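Local coordinates for oxidoreductase, short chain dehydrogenase/reductase family protein (PDB 5FYD) that catalyses the NADPH-dependent reduction of the 7-oxo group of 7-oxolithocholate to give ursodeoxycholate, as a homodimeric 7beta-hydroxysteroid dehydrogenase, at residues Glu175-Leu186 and Lys224-Ala233. Sequence-based numbering, arbitrary orientation.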
ATOM      1  N   GLU A 175     -31.373  18.839   7.250  1.00 16.93           N
ATOM      2  CA  GLU A 175     -31.331  19.973   8.179  1.00 20.00           C
ATOM      3  C   GLU A 175     -32.726  20.269   8.690  1.00 20.92           C
ATOM      4  O   GLU A 175     -33.661  20.368   7.911  1.00 22.19           O
ATOM      5  CB  GLU A 175     -30.751  21.228   7.519  1.00 22.06           C
ATOM      6  CG  GLU A 175     -29.274  21.110   7.254  1.00 25.00           C
ATOM      7  CD  GLU A 175     -28.568  22.458   7.241  1.00 28.44           C
ATOM      8  OE1 GLU A 175     -28.719  23.181   6.242  1.00 30.86           O
ATOM      9  OE2 GLU A 175     -27.857  22.772   8.219  1.00 32.16           O
ATOM     10  N   GLY A 176     -32.861  20.371  10.003  1.00 20.89           N
ATOM     11  CA  GLY A 176     -34.160  20.595  10.611  1.00 22.97           C
ATOM     12  C   GLY A 176     -35.021  19.358  10.711  1.00 22.07           C
ATOM     13  O   GLY A 176     -36.215  19.468  10.995  1.00 23.51           O
ATOM     14  N   THR A 177     -34.440  18.187  10.462  1.00 19.77           N
ATOM     15  CA  THR A 177     -35.059  16.904  10.838  1.00 18.40           C
ATOM     16  C   THR A 177     -34.249  16.267  11.951  1.00 17.28           C
ATOM     17  O   THR A 177     -33.181  16.750  12.315  1.00 18.11           O
ATOM     18  CB  THR A 177     -35.112  15.925   9.645  1.00 18.35           C
ATOM     19  OG1 THR A 177     -33.801  15.395   9.403  1.00 16.46           O
ATOM     20  CG2 THR A 177     -35.618  16.604   8.399  1.00 18.88           C
ATOM     21  N   GLY A 178     -34.754  15.148  12.467  1.00 16.37           N
ATOM     22  CA  GLY A 178     -34.058  14.371  13.486  1.00 15.46           C
ATOM     23  C   GLY A 178     -32.921  13.484  12.992  1.00 15.31           C
ATOM     24  O   GLY A 178     -32.322  12.762  13.773  1.00 16.17           O
ATOM     25  N   VAL A 179     -32.640  13.503  11.690  1.00 13.78           N
ATOM     26  CA  VAL A 179     -31.546  12.729  11.131  1.00 13.36           C
ATOM     27  C   VAL A 179     -30.386  13.686  10.853  1.00 12.40           C
ATOM     28  O   VAL A 179     -30.594  14.740  10.253  1.00 12.51           O
ATOM     29  CB  VAL A 179     -31.977  12.017   9.843  1.00 13.79           C
ATOM     30  CG1 VAL A 179     -30.916  11.056   9.360  1.00 13.88           C
ATOM     31  CG2 VAL A 179     -33.292  11.270  10.064  1.00 14.58           C
ATOM     32  N   ASP A 180     -29.192  13.343  11.317  1.00 12.10           N
ATOM     33  CA  ASP A 180     -27.980  14.155  11.111  1.00 12.21           C
ATOM     34  C   ASP A 180     -27.059  13.446  10.120  1.00 11.86           C
ATOM     35  O   ASP A 180     -26.655  12.323  10.353  1.00 12.47           O
ATOM     36  CB  ASP A 180     -27.229  14.377  12.417  1.00 13.49           C
ATOM     37  CG  ASP A 180     -28.003  15.230  13.413  1.00 14.62           C
ATOM     38  OD1 ASP A 180     -28.786  16.108  12.986  1.00 16.16           O
ATOM     39  OD2 ASP A 180     -27.836  14.999  14.633  1.00 15.97           O
ATOM     40  N   VAL A 181     -26.733  14.114   9.018  1.00 11.38           N
ATOM     41  CA  VAL A 181     -25.919  13.532   7.976  1.00 11.19           C
ATOM     42  C   VAL A 181     -24.735  14.433   7.714  1.00 10.95           C
ATOM     43  O   VAL A 181     -24.864  15.648   7.722  1.00 11.27           O
ATOM     44  CB  VAL A 181     -26.752  13.276   6.695  1.00 11.06           C
ATOM     45  CG1 VAL A 181     -25.892  12.815   5.506  1.00 11.40           C
ATOM     46  CG2 VAL A 181     -27.822  12.254   6.991  1.00 11.16           C
ATOM     47  N   GLU A 182     -23.582  13.826   7.508  1.00 10.72           N
ATOM     48  CA  GLU A 182     -22.329  14.526   7.244  1.00 10.91           C
ATOM     49  C   GLU A 182     -21.486  13.702   6.293  1.00 10.84           C
ATOM     50  O   GLU A 182     -21.531  12.475   6.326  1.00 10.56           O
ATOM     51  CB  GLU A 182     -21.566  14.738   8.543  1.00 11.37           C
ATOM     52  CG  GLU A 182     -20.294  15.580   8.452  1.00 12.05           C
ATOM     53  CD  GLU A 182     -19.420  15.400   9.681  1.00 12.63           C
ATOM     54  OE1 GLU A 182     -19.971  15.284  10.808  1.00 12.38           O
ATOM     55  OE2 GLU A 182     -18.192  15.316   9.509  1.00 13.24           O
ATOM     56  N   VAL A 183     -20.751  14.379   5.435  1.00 10.25           N
ATOM     57  CA  VAL A 183     -19.629  13.750   4.738  1.00 10.86           C
ATOM     58  C   VAL A 183     -18.320  14.310   5.256  1.00 10.84           C
ATOM     59  O   VAL A 183     -18.160  15.527   5.394  1.00 11.17           O
ATOM     60  CB  VAL A 183     -19.730  13.839   3.203  1.00 10.67           C
ATOM     61  CG1 VAL A 183     -20.014  15.248   2.688  1.00 11.08           C
ATOM     62  CG2 VAL A 183     -18.480  13.247   2.528  1.00 10.81           C
ATOM     63  N   ILE A 184     -17.384  13.411   5.542  1.00 11.68           N
ATOM     64  CA  ILE A 184     -16.038  13.793   5.948  1.00 12.66           C
ATOM     65  C   ILE A 184     -15.102  13.358   4.826  1.00 12.20           C
ATOM     66  O   ILE A 184     -15.079  12.185   4.456  1.00 12.06           O
ATOM     67  CB  ILE A 184     -15.621  13.217   7.314  1.00 13.52           C
ATOM     68  CG1 ILE A 184     -14.220  13.737   7.693  1.00 15.17           C
ATOM     69  CG2 ILE A 184     -15.640  11.688   7.371  1.00 13.34           C
ATOM     70  CD1 ILE A 184     -14.210  14.722   8.815  1.00 16.11           C
ATOM     71  N   THR A 185     -14.319  14.304   4.323  1.00 11.88           N
ATOM     72  CA  THR A 185     -13.412  14.085   3.211  1.00 12.43           C
ATOM     73  C   THR A 185     -11.978  13.963   3.740  1.00 12.66           C
ATOM     74  O   THR A 185     -11.462  14.889   4.379  1.00 12.22           O
ATOM     75  CB  THR A 185     -13.542  15.232   2.195  1.00 13.66           C
ATOM     76  OG1 THR A 185     -14.859  15.190   1.606  1.00 13.49           O
ATOM     77  CG2 THR A 185     -12.509  15.113   1.124  1.00 13.94           C
ATOM     78  N   LEU A 186     -11.349  12.815   3.484  1.00 12.39           N
ATOM     79  CA  LEU A 186     -10.044  12.495   4.055  1.00 14.18           C
ATOM     80  C   LEU A 186      -8.949  12.761   3.055  1.00 15.64           C
ATOM     81  O   LEU A 186      -9.148  12.622   1.859  1.00 17.45           O
ATOM     82  CB  LEU A 186      -9.983  11.032   4.432  1.00 14.49           C
ATOM     83  CG  LEU A 186     -11.113  10.528   5.334  1.00 14.62           C
ATOM     84  CD1 LEU A 186     -10.833   9.089   5.758  1.00 16.19           C
ATOM     85  CD2 LEU A 186     -11.319  11.444   6.516  1.00 14.83           C
ATOM     86  N   LYS A 224     -18.430  17.489  14.536  1.00 14.67           N
ATOM     87  CA  LYS A 224     -19.188  18.333  13.601  1.00 14.75           C
ATOM     88  C   LYS A 224     -20.537  17.760  13.141  1.00 13.96           C
ATOM     89  O   LYS A 224     -21.303  18.443  12.458  1.00 13.28           O
ATOM     90  CB  LYS A 224     -18.281  18.692  12.425  1.00 15.39           C
ATOM     91  CG  LYS A 224     -17.145  19.593  12.914  1.00 16.22           C
ATOM     92  CD  LYS A 224     -16.131  19.908  11.839  1.00 16.94           C
ATOM     93  CE  LYS A 224     -15.116  20.896  12.388  1.00 18.32           C
ATOM     94  NZ  LYS A 224     -13.958  21.033  11.488  1.00 18.38           N
ATOM     95  N   LEU A 225     -20.845  16.530  13.554  1.00 13.78           N
ATOM     96  CA  LEU A 225     -22.082  15.868  13.176  1.00 13.81           C
ATOM     97  C   LEU A 225     -23.280  16.657  13.694  1.00 13.97           C
ATOM     98  O   LEU A 225     -23.344  16.965  14.878  1.00 13.30           O
ATOM     99  CB  LEU A 225     -22.131  14.446  13.751  1.00 13.45           C
ATOM    100  CG  LEU A 225     -23.364  13.634  13.428  1.00 13.53           C
ATOM    101  CD1 LEU A 225     -23.593  13.436  11.931  1.00 13.68           C
ATOM    102  CD2 LEU A 225     -23.299  12.315  14.183  1.00 13.86           C
ATOM    103  N   GLY A 226     -24.203  16.992  12.793  1.00 14.94           N
ATOM    104  CA  GLY A 226     -25.347  17.831  13.126  1.00 15.40           C
ATOM    105  C   GLY A 226     -25.055  19.319  13.155  1.00 16.59           C
ATOM    106  O   GLY A 226     -25.962  20.086  13.423  1.00 16.81           O
ATOM    107  N   LYS A 227     -23.814  19.731  12.876  1.00 17.08           N
ATOM    108  CA  LYS A 227     -23.428  21.138  12.807  1.00 18.27           C
ATOM    109  C   LYS A 227     -22.954  21.532  11.412  1.00 18.12           C
ATOM    110  O   LYS A 227     -23.332  22.583  10.898  1.00 17.65           O
ATOM    111  CB  LYS A 227     -22.290  21.415  13.774  1.00 21.14           C
ATOM    112  CG  LYS A 227     -22.590  21.124  15.239  1.00 25.14           C
ATOM    113  CD  LYS A 227     -21.337  21.399  16.063  1.00 27.54           C
ATOM    114  CE  LYS A 227     -21.574  21.327  17.557  1.00 32.84           C
ATOM    115  NZ  LYS A 227     -21.956  19.961  17.988  1.00 33.57           N
ATOM    116  N   GLU A 228     -22.088  20.714  10.816  1.00 15.65           N
ATOM    117  CA  GLU A 228     -21.549  20.994   9.485  1.00 16.47           C
ATOM    118  C   GLU A 228     -21.933  19.863   8.561  1.00 16.40           C
ATOM    119  O   GLU A 228     -22.013  18.722   9.001  1.00 16.48           O
ATOM    120  CB  GLU A 228     -20.033  21.163   9.541  1.00 16.96           C
ATOM    121  CG  GLU A 228     -19.633  22.298  10.471  1.00 18.49           C
ATOM    122  CD  GLU A 228     -18.169  22.635  10.424  1.00 20.40           C
ATOM    123  OE1 GLU A 228     -17.546  22.490   9.365  1.00 21.81           O
ATOM    124  OE2 GLU A 228     -17.642  23.064  11.477  1.00 23.25           O
ATOM    125  N   LEU A 229     -22.165  20.193   7.295  1.00 14.92           N
ATOM    126  CA  LEU A 229     -22.609  19.225   6.281  1.00 15.02           C
ATOM    127  C   LEU A 229     -21.445  18.462   5.629  1.00 13.27           C
ATOM    128  O   LEU A 229     -21.510  17.244   5.404  1.00 12.63           O
ATOM    129  CB  LEU A 229     -23.425  19.929   5.196  1.00 16.10           C
ATOM    130  CG  LEU A 229     -24.596  20.831   5.631  1.00 17.37           C
ATOM    131  CD1 LEU A 229     -25.301  21.421   4.422  1.00 19.07           C
ATOM    132  CD2 LEU A 229     -25.570  20.083   6.508  1.00 17.73           C
ATOM    133  N   SER A 230     -20.420  19.206   5.288  1.00 12.27           N
ATOM    134  CA  SER A 230     -19.318  18.718   4.484  1.00 11.93           C
ATOM    135  C   SER A 230     -18.013  19.240   5.076  1.00 12.91           C
ATOM    136  O   SER A 230     -17.746  20.452   5.062  1.00 13.47           O
ATOM    137  CB  SER A 230     -19.492  19.185   3.054  1.00 11.87           C
ATOM    138  OG  SER A 230     -18.498  18.644   2.207  1.00 11.85           O
ATOM    139  N   VAL A 231     -17.200  18.322   5.561  1.00 13.01           N
ATOM    140  CA  VAL A 231     -16.016  18.644   6.355  1.00 13.00           C
ATOM    141  C   VAL A 231     -14.842  18.005   5.674  1.00 13.30           C
ATOM    142  O   VAL A 231     -14.913  16.862   5.233  1.00 12.41           O
ATOM    143  CB  VAL A 231     -16.127  18.044   7.763  1.00 13.13           C
ATOM    144  CG1 VAL A 231     -14.847  18.252   8.598  1.00 13.48           C
ATOM    145  CG2 VAL A 231     -17.348  18.620   8.471  1.00 13.48           C
ATOM    146  N   ILE A 232     -13.756  18.759   5.578  1.00 12.92           N
ATOM    147  CA  ILE A 232     -12.471  18.197   5.154  1.00 13.48           C
ATOM    148  C   ILE A 232     -11.682  17.920   6.429  1.00 14.16           C
ATOM    149  O   ILE A 232     -11.485  18.818   7.226  1.00 14.65           O
ATOM    150  CB  ILE A 232     -11.722  19.147   4.211  1.00 14.28           C
ATOM    151  CG1 ILE A 232     -12.478  19.244   2.875  1.00 15.36           C
ATOM    152  CG2 ILE A 232     -10.291  18.645   3.961  1.00 14.44           C
ATOM    153  CD1 ILE A 232     -12.032  20.367   1.992  1.00 16.10           C
ATOM    154  N   ALA A 233     -11.229  16.688   6.624  1.00 13.79           N
ATOM    155  CA  ALA A 233     -10.524  16.324   7.861  1.00 14.32           C
ATOM    156  C   ALA A 233      -9.161  16.971   7.916  1.00 15.19           C
ATOM    157  O   ALA A 233      -8.374  16.855   6.983  1.00 15.35           O
ATOM    158  CB  ALA A 233     -10.389  14.812   7.975  1.00 15.21           C
TER
HETATM  159  O   HOH W   1     -26.789  20.520  10.242  1.00 41.10           O
HETATM  160  O   HOH W   2     -23.907  17.051  10.011  1.00 14.21           O
HETATM  161  O   HOH W   3     -16.421  16.888   2.751  1.00 16.64           O
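Val183 and Thr185 pair with the short edge strand 230-232 in parallel register, the two segment axes inclined by 20°, by four backbone hydrogen bonds whose donor alternates between the strands, the first from Val183 N to Leu229 O (3.0 Å) and the last from Ala233 N to Thr185 O (2.9 Å). On one face, Ile184 and Val231 cross obliquely, CD1 of the isoleucine lying 3.6 Å from Val231 CG1 and also reaching the methyl of Ala233. Glu182 stretches along the same side: with CG anti to the backbone N (chi1 -174°), the chain passes over Glu228 O and brings OE2 to 3.6 Å from Val231 CG2, while OE1 ends 3.1 Å from Leu225 N at an angle too poor for a hydrogen bond. Replacing Glu182 by alanine removes the chain beyond CB, which is likely to leave Val231 CG2 and the backbone at Leu225 without the carboxylate that lies against them. On the other face, a water ties Thr185 OG1 (2.6 Å) to Ser230 OG and Val231 O, and Ser230 OG is also hydrogen-bonded to Glu168. Ahead of strand 230-232, where the partner is a loop, a second water joins Val181 O, Gly226 N and Glu228 O, and Leu225 CD1 packs against Asp180 CB (3.8 Å). This pairing closes one side of the seven-stranded parallel Rossmann sheet: strand 136-143 flanks 179-186 across from 230-232, helix 214-224 covers the face of Ile184 and Val231, and helix 154-173 that of Val183, Thr185 and Ser230.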